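Local coordinates for protein lipase (Pelosinus fermentans, PDB 5AH0) that probably hydrolyses ester bonds as a zinc-containing lipase of the alpha/beta-hydrolase clan, and hydrolyses the polyester poly(butylene adipate-co-terephthalate), at residues L182-A187 and P278-M283; D177-L182 and R221-A226. One frame throughout, in Å; residues are numbered along the deposited sequence.

Contact 1 of 2, residues L182-A187 and P278-M283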
loop_
_atom_site.group_PDB
_atom_site.type_symbol
_atom_site.label_atom_id
_atom_site.label_comp_id
_atom_site.label_asym_id
_atom_site.label_seq_id
_atom_site.Cartn_x
_atom_site.Cartn_y
_atom_site.Cartn_z
ATOM N N LEU A 182 -10.962 4.415 -11.253
ATOM C CA LEU A 182 -11.228 3.639 -10.047
ATOM C C LEU A 182 -12.303 4.312 -9.192
ATOM O O LEU A 182 -13.197 3.647 -8.690
ATOM C CB LEU A 182 -9.961 3.440 -9.220
ATOM C CG LEU A 182 -10.288 2.608 -7.976
ATOM C CD1 LEU A 182 -9.523 1.320 -7.953
ATOM C CD2 LEU A 182 -10.055 3.398 -6.697
ATOM N N VAL A 183 -12.221 5.626 -9.020
ATOM C CA VAL A 183 -13.251 6.331 -8.263
ATOM C C VAL A 183 -14.592 6.198 -8.958
ATOM O O VAL A 183 -15.595 5.870 -8.336
ATOM C CB VAL A 183 -12.934 7.823 -8.090
ATOM C CG1 VAL A 183 -14.048 8.517 -7.299
ATOM C CG2 VAL A 183 -11.614 7.990 -7.394
ATOM N N ALA A 184 -14.592 6.438 -10.263
ATOM C CA ALA A 184 -15.804 6.333 -11.051
ATOM C C ALA A 184 -16.367 4.932 -10.957
ATOM O O ALA A 184 -17.580 4.745 -10.841
ATOM C CB ALA A 184 -15.526 6.694 -12.490
ATOM N N SER A 185 -15.477 3.946 -10.961
ATOM C CA SER A 185 -15.892 2.553 -10.870
ATOM C C SER A 185 -16.564 2.247 -9.539
ATOM O O SER A 185 -17.591 1.579 -9.504
ATOM C CB SER A 185 -14.702 1.618 -11.053
ATOM O OG SER A 185 -15.110 0.262 -10.942
ATOM N N LEU A 186 -15.976 2.727 -8.446
ATOM C CA LEU A 186 -16.542 2.496 -7.120
ATOM C C LEU A 186 -17.939 3.104 -6.986
ATOM O O LEU A 186 -18.855 2.474 -6.453
ATOM C CB LEU A 186 -15.626 3.072 -6.048
ATOM C CG LEU A 186 -14.250 2.429 -5.889
ATOM C CD1 LEU A 186 -13.496 3.123 -4.754
ATOM C CD2 LEU A 186 -14.353 0.930 -5.654
ATOM N N ALA A 187 -18.095 4.325 -7.488
ATOM C CA ALA A 187 -19.374 5.026 -7.434
ATOM C C ALA A 187 -20.457 4.254 -8.170
ATOM O O ALA A 187 -21.592 4.205 -7.718
ATOM C CB ALA A 187 -19.245 6.433 -8.002
ATOM N N PRO A 278 -16.462 -2.455 -12.514
ATOM C CA PRO A 278 -16.580 -2.224 -13.950
ATOM C C PRO A 278 -15.766 -1.030 -14.419
ATOM O O PRO A 278 -15.471 -0.120 -13.638
ATOM C CB PRO A 278 -18.068 -1.950 -14.126
ATOM C CG PRO A 278 -18.445 -1.229 -12.840
ATOM C CD PRO A 278 -17.565 -1.822 -11.755
ATOM N N HIS A 279 -15.409 -1.047 -15.695
ATOM C CA HIS A 279 -14.961 0.161 -16.358
ATOM C C HIS A 279 -16.180 0.943 -16.859
ATOM O O HIS A 279 -16.977 0.447 -17.663
ATOM C CB HIS A 279 -14.023 -0.176 -17.498
ATOM C CG HIS A 279 -13.214 0.988 -17.954
ATOM N ND1 HIS A 279 -13.732 1.977 -18.760
ATOM C CD2 HIS A 279 -11.931 1.336 -17.704
ATOM C CE1 HIS A 279 -12.797 2.877 -18.999
ATOM N NE2 HIS A 279 -11.698 2.517 -18.361
ATOM N N VAL A 280 -16.357 2.152 -16.354
ATOM C CA VAL A 280 -17.585 2.894 -16.637
ATOM C C VAL A 280 -17.674 3.380 -18.093
ATOM O O VAL A 280 -18.749 3.709 -18.583
ATOM C CB VAL A 280 -17.726 4.074 -15.657
ATOM C CG1 VAL A 280 -19.034 4.799 -15.853
ATOM C CG2 VAL A 280 -17.649 3.560 -14.218
ATOM N N ILE A 281 -16.559 3.380 -18.812
ATOM C CA ILE A 281 -16.600 3.799 -20.214
ATOM C C ILE A 281 -16.767 2.586 -21.130
ATOM O O ILE A 281 -17.700 2.525 -21.926
ATOM C CB ILE A 281 -15.328 4.592 -20.632
ATOM C CG1 ILE A 281 -15.317 5.981 -19.994
ATOM C CG2 ILE A 281 -15.262 4.759 -22.144
ATOM C CD1 ILE A 281 -14.845 6.013 -18.577
ATOM N N TYR A 282 -15.888 1.606 -20.989
ATOM C CA TYR A 282 -15.866 0.477 -21.918
ATOM C C TYR A 282 -16.858 -0.637 -21.600
ATOM O O TYR A 282 -17.079 -1.525 -22.429
ATOM C CB TYR A 282 -14.459 -0.107 -21.980
ATOM C CG TYR A 282 -13.440 0.926 -22.376
ATOM C CD1 TYR A 282 -13.741 1.884 -23.340
ATOM C CD2 TYR A 282 -12.169 0.940 -21.804
ATOM C CE1 TYR A 282 -12.817 2.837 -23.715
ATOM C CE2 TYR A 282 -11.222 1.887 -22.186
ATOM C CZ TYR A 282 -11.556 2.833 -23.138
ATOM O OH TYR A 282 -10.636 3.787 -23.521
ATOM N N MET A 283 -17.420 -0.610 -20.393
ATOM C CA MET A 283 -18.325 -1.663 -19.935
ATOM C C MET A 283 -17.598 -3.002 -19.939
ATOM O O MET A 283 -18.196 -4.046 -20.159
ATOM C CB MET A 283 -19.585 -1.718 -20.802
ATOM C CG MET A 283 -20.313 -0.380 -20.949
ATOM S SD MET A 283 -21.538 -0.003 -19.676
ATOM C CE MET A 283 -20.539 0.457 -18.261
#
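Ser185 on helix 173-190 donates a hydrogen bond to the backbone carbonyl of Pro278, a helix-to-loop contact in which a loop after strand 258-265 rests on the helix flank. The bond from Ser185 OG to Pro278 O measures 2.7 Å. The hydroxyl meets the carbonyl oxygen at a C=O...donor angle of 139°, tilted 16° from the carbonyl plane. With chi1 at 179°, OG stands opposite the backbone N across the CA-CB bond, which turns it to the loop. Pro278 CD also packs beside Ser185 OG, at 3.3 Å. Replacing Ser185 with an alanine removes the hydroxyl, and the Pro278 carbonyl would probably lose this donor, leaving the loop less firmly fixed to the helix. Val280 adds a small touch one residue earlier on the helix. Its CG2 methyl lies 3.6 Å from Ala184 O and 4.2 Å from Ala184 CB. Beyond the touching residues, His279 ND1 accepts from the backbone N of both Ile281 and Tyr282, which holds the loop in a compact bend. The loop then runs on to helix 288-294, where His279 and Tyr282 touch Pro289, while Pro278 also packs on Phe189 of helix 173-190.

Contact 2 of 2, residues D177-L182 and R221-A226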
loop_
_atom_site.group_PDB
_atom_site.type_symbol
_atom_site.label_atom_id
_atom_site.label_comp_id
_atom_site.label_asym_id
_atom_site.label_seq_id
_atom_site.Cartn_x
_atom_site.Cartn_y
_atom_site.Cartn_z
ATOM N N ASP A 177 -5.460 8.309 -15.406
ATOM C CA ASP A 177 -6.644 7.706 -15.989
ATOM C C ASP A 177 -7.127 6.582 -15.089
ATOM O O ASP A 177 -8.329 6.417 -14.866
ATOM C CB ASP A 177 -6.368 7.162 -17.384
ATOM C CG ASP A 177 -7.591 6.505 -17.997
ATOM O OD1 ASP A 177 -8.444 7.232 -18.554
ATOM O OD2 ASP A 177 -7.719 5.264 -17.897
ATOM N N PHE A 178 -6.177 5.810 -14.570
ATOM C CA PHE A 178 -6.511 4.722 -13.673
ATOM C C PHE A 178 -7.162 5.249 -12.399
ATOM O O PHE A 178 -8.137 4.686 -11.916
ATOM C CB PHE A 178 -5.287 3.899 -13.304
ATOM C CG PHE A 178 -5.610 2.773 -12.382
ATOM C CD1 PHE A 178 -6.162 1.609 -12.881
ATOM C CD2 PHE A 178 -5.437 2.899 -11.016
ATOM C CE1 PHE A 178 -6.510 0.581 -12.034
ATOM C CE2 PHE A 178 -5.784 1.867 -10.159
ATOM C CZ PHE A 178 -6.321 0.714 -10.668
ATOM N N ALA A 179 -6.611 6.319 -11.841
ATOM C CA ALA A 179 -7.159 6.854 -10.610
ATOM C C ALA A 179 -8.601 7.297 -10.817
ATOM O O ALA A 179 -9.506 6.830 -10.114
ATOM C CB ALA A 179 -6.312 8.002 -10.104
ATOM N N LYS A 180 -8.809 8.179 -11.795
ATOM C CA LYS A 180 -10.138 8.672 -12.112
ATOM C C LYS A 180 -11.124 7.528 -12.309
ATOM O O LYS A 180 -12.214 7.531 -11.732
ATOM C CB LYS A 180 -10.097 9.538 -13.366
ATOM C CG LYS A 180 -9.457 10.901 -13.159
ATOM C CD LYS A 180 -8.970 11.467 -14.486
ATOM C CE LYS A 180 -8.816 12.972 -14.395
ATOM N NZ LYS A 180 -8.155 13.538 -15.589
ATOM N N ASN A 181 -10.730 6.523 -13.085
ATOM C CA ASN A 181 -11.639 5.425 -13.374
ATOM C C ASN A 181 -11.921 4.544 -12.162
ATOM O O ASN A 181 -13.016 4.003 -12.033
ATOM C CB ASN A 181 -11.092 4.578 -14.510
ATOM C CG ASN A 181 -11.383 5.183 -15.861
ATOM O OD1 ASN A 181 -12.518 5.123 -16.348
ATOM N ND2 ASN A 181 -10.363 5.778 -16.478
ATOM N N LEU A 182 -10.962 4.415 -11.253
ATOM C CA LEU A 182 -11.228 3.639 -10.047
ATOM C C LEU A 182 -12.303 4.312 -9.192
ATOM O O LEU A 182 -13.197 3.647 -8.690
ATOM C CB LEU A 182 -9.961 3.440 -9.220
ATOM C CG LEU A 182 -10.288 2.608 -7.976
ATOM C CD1 LEU A 182 -9.523 1.320 -7.953
ATOM C CD2 LEU A 182 -10.055 3.398 -6.697
ATOM N N ARG A 221 -9.973 18.126 -10.402
ATOM C CA ARG A 221 -9.116 19.202 -9.919
ATOM C C ARG A 221 -7.840 18.628 -9.294
ATOM O O ARG A 221 -6.759 19.186 -9.460
ATOM C CB ARG A 221 -9.868 20.078 -8.909
ATOM C CG ARG A 221 -9.038 21.218 -8.304
ATOM C CD ARG A 221 -9.924 22.226 -7.577
ATOM N NE ARG A 221 -10.610 21.631 -6.429
ATOM C CZ ARG A 221 -10.096 21.535 -5.203
ATOM N NH1 ARG A 221 -8.882 22.009 -4.942
ATOM N NH2 ARG A 221 -10.808 20.974 -4.232
ATOM N N VAL A 222 -7.953 17.484 -8.624
ATOM C CA VAL A 222 -6.785 16.855 -8.013
ATOM C C VAL A 222 -5.734 16.413 -9.030
ATOM O O VAL A 222 -4.550 16.713 -8.874
ATOM C CB VAL A 222 -7.191 15.627 -7.178
ATOM C CG1 VAL A 222 -5.972 14.741 -6.882
ATOM C CG2 VAL A 222 -7.904 16.062 -5.900
ATOM N N PHE A 223 -6.172 15.719 -10.080
ATOM C CA PHE A 223 -5.244 15.112 -11.038
ATOM C C PHE A 223 -4.937 16.011 -12.245
ATOM O O PHE A 223 -4.172 15.638 -13.137
ATOM C CB PHE A 223 -5.793 13.757 -11.487
ATOM C CG PHE A 223 -5.841 12.742 -10.381
ATOM C CD1 PHE A 223 -4.706 12.026 -10.027
ATOM C CD2 PHE A 223 -7.004 12.539 -9.663
ATOM C CE1 PHE A 223 -4.737 11.107 -9.000
ATOM C CE2 PHE A 223 -7.044 11.617 -8.628
ATOM C CZ PHE A 223 -5.909 10.900 -8.296
ATOM N N ASN A 224 -5.529 17.196 -12.269
ATOM C CA ASN A 224 -5.160 18.198 -13.260
ATOM C C ASN A 224 -4.274 19.246 -12.608
ATOM O O ASN A 224 -4.018 20.302 -13.176
ATOM C CB ASN A 224 -6.395 18.850 -13.882
ATOM C CG ASN A 224 -7.259 17.859 -14.636
ATOM O OD1 ASN A 224 -7.000 16.649 -14.635
ATOM N ND2 ASN A 224 -8.304 18.366 -15.277
ATOM N N SER A 225 -3.829 18.952 -11.393
ATOM C CA SER A 225 -2.950 19.852 -10.661
ATOM C C SER A 225 -1.520 19.829 -11.194
ATOM O O SER A 225 -1.061 18.831 -11.749
ATOM C CB SER A 225 -2.953 19.500 -9.179
ATOM O OG SER A 225 -1.974 20.257 -8.501
ATOM N N ALA A 226 -0.816 20.935 -11.006
ATOM C CA ALA A 226 0.556 21.052 -11.467
ATOM C C ALA A 226 1.493 20.211 -10.616
ATOM O O ALA A 226 2.592 19.866 -11.044
ATOM C CB ALA A 226 0.996 22.511 -11.452
#
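Phe223 has CG anti to its carbonyl carbon (chi1 -66°), which points the ring from the last turn of helix 215-223 at Ala179 of helix 173-190. Lys180 starts in the same way (chi1 -73°) and is extended beyond CG, which brings its amino end near the Asn224 side chain. The contact is a small packing of helix 173-190 against the end of helix 215-223 and the residue after it, carried by Ala179 and Phe223. The end of the ring, CZ and CE1, meets the Ala179 methyl obliquely. Phe223 CZ is 3.4 Å from Ala179 CB, and Phe223 CE1 is 3.7 Å from the same methyl. The nearest CA atoms, those of Lys180 and Phe223, are 8.2 Å apart. The lysine adds a looser apolar touch, with Lys180 CE 4.3 Å from Phe223 CB. The side chains of Lys180 and Asn224 cross at about a right angle. Behind the contact, Asn181 ND2 donates to Asp177 O at 2.7 Å, from above the carbonyl plane. Asn181 N reaches the same oxygen from the opposite face, so two donors grip it. Val222 CG1 lies over one face of the Phe223 ring, offset from the ring centre and 3.6 Å above its plane. Phe200 meets this ring edge-to-face, and Trp228 of helix 227-230 meets it with nearly parallel planes. Lys180 also touches Thr219 and Asn220 of helix 215-223, while Phe178 on helix 173-190 meets Phe290 of helix 288-294 edge-to-face.

In the fold
From the N terminus, the chain passes through strands 6-9, 108-113 and 153-159 of the parallel sheet before it reaches helix 173-190. Both contacts start on this helix and share Leu182. Contact 2 closes the shorter loop, with 38 residues between its segments, none of them in a strand. It brings the end of helix 215-223 back to the helix. Contact 1 closes a longer loop of 90 residues that includes strand 258-265. Its first segment follows that of contact 2, so the two loops cross. Their centres are 14 Å apart, and Asn181 touches both His279 and Ile281. Helix 173-190 thus joins helix 215-223 to the loop before helix 288-294.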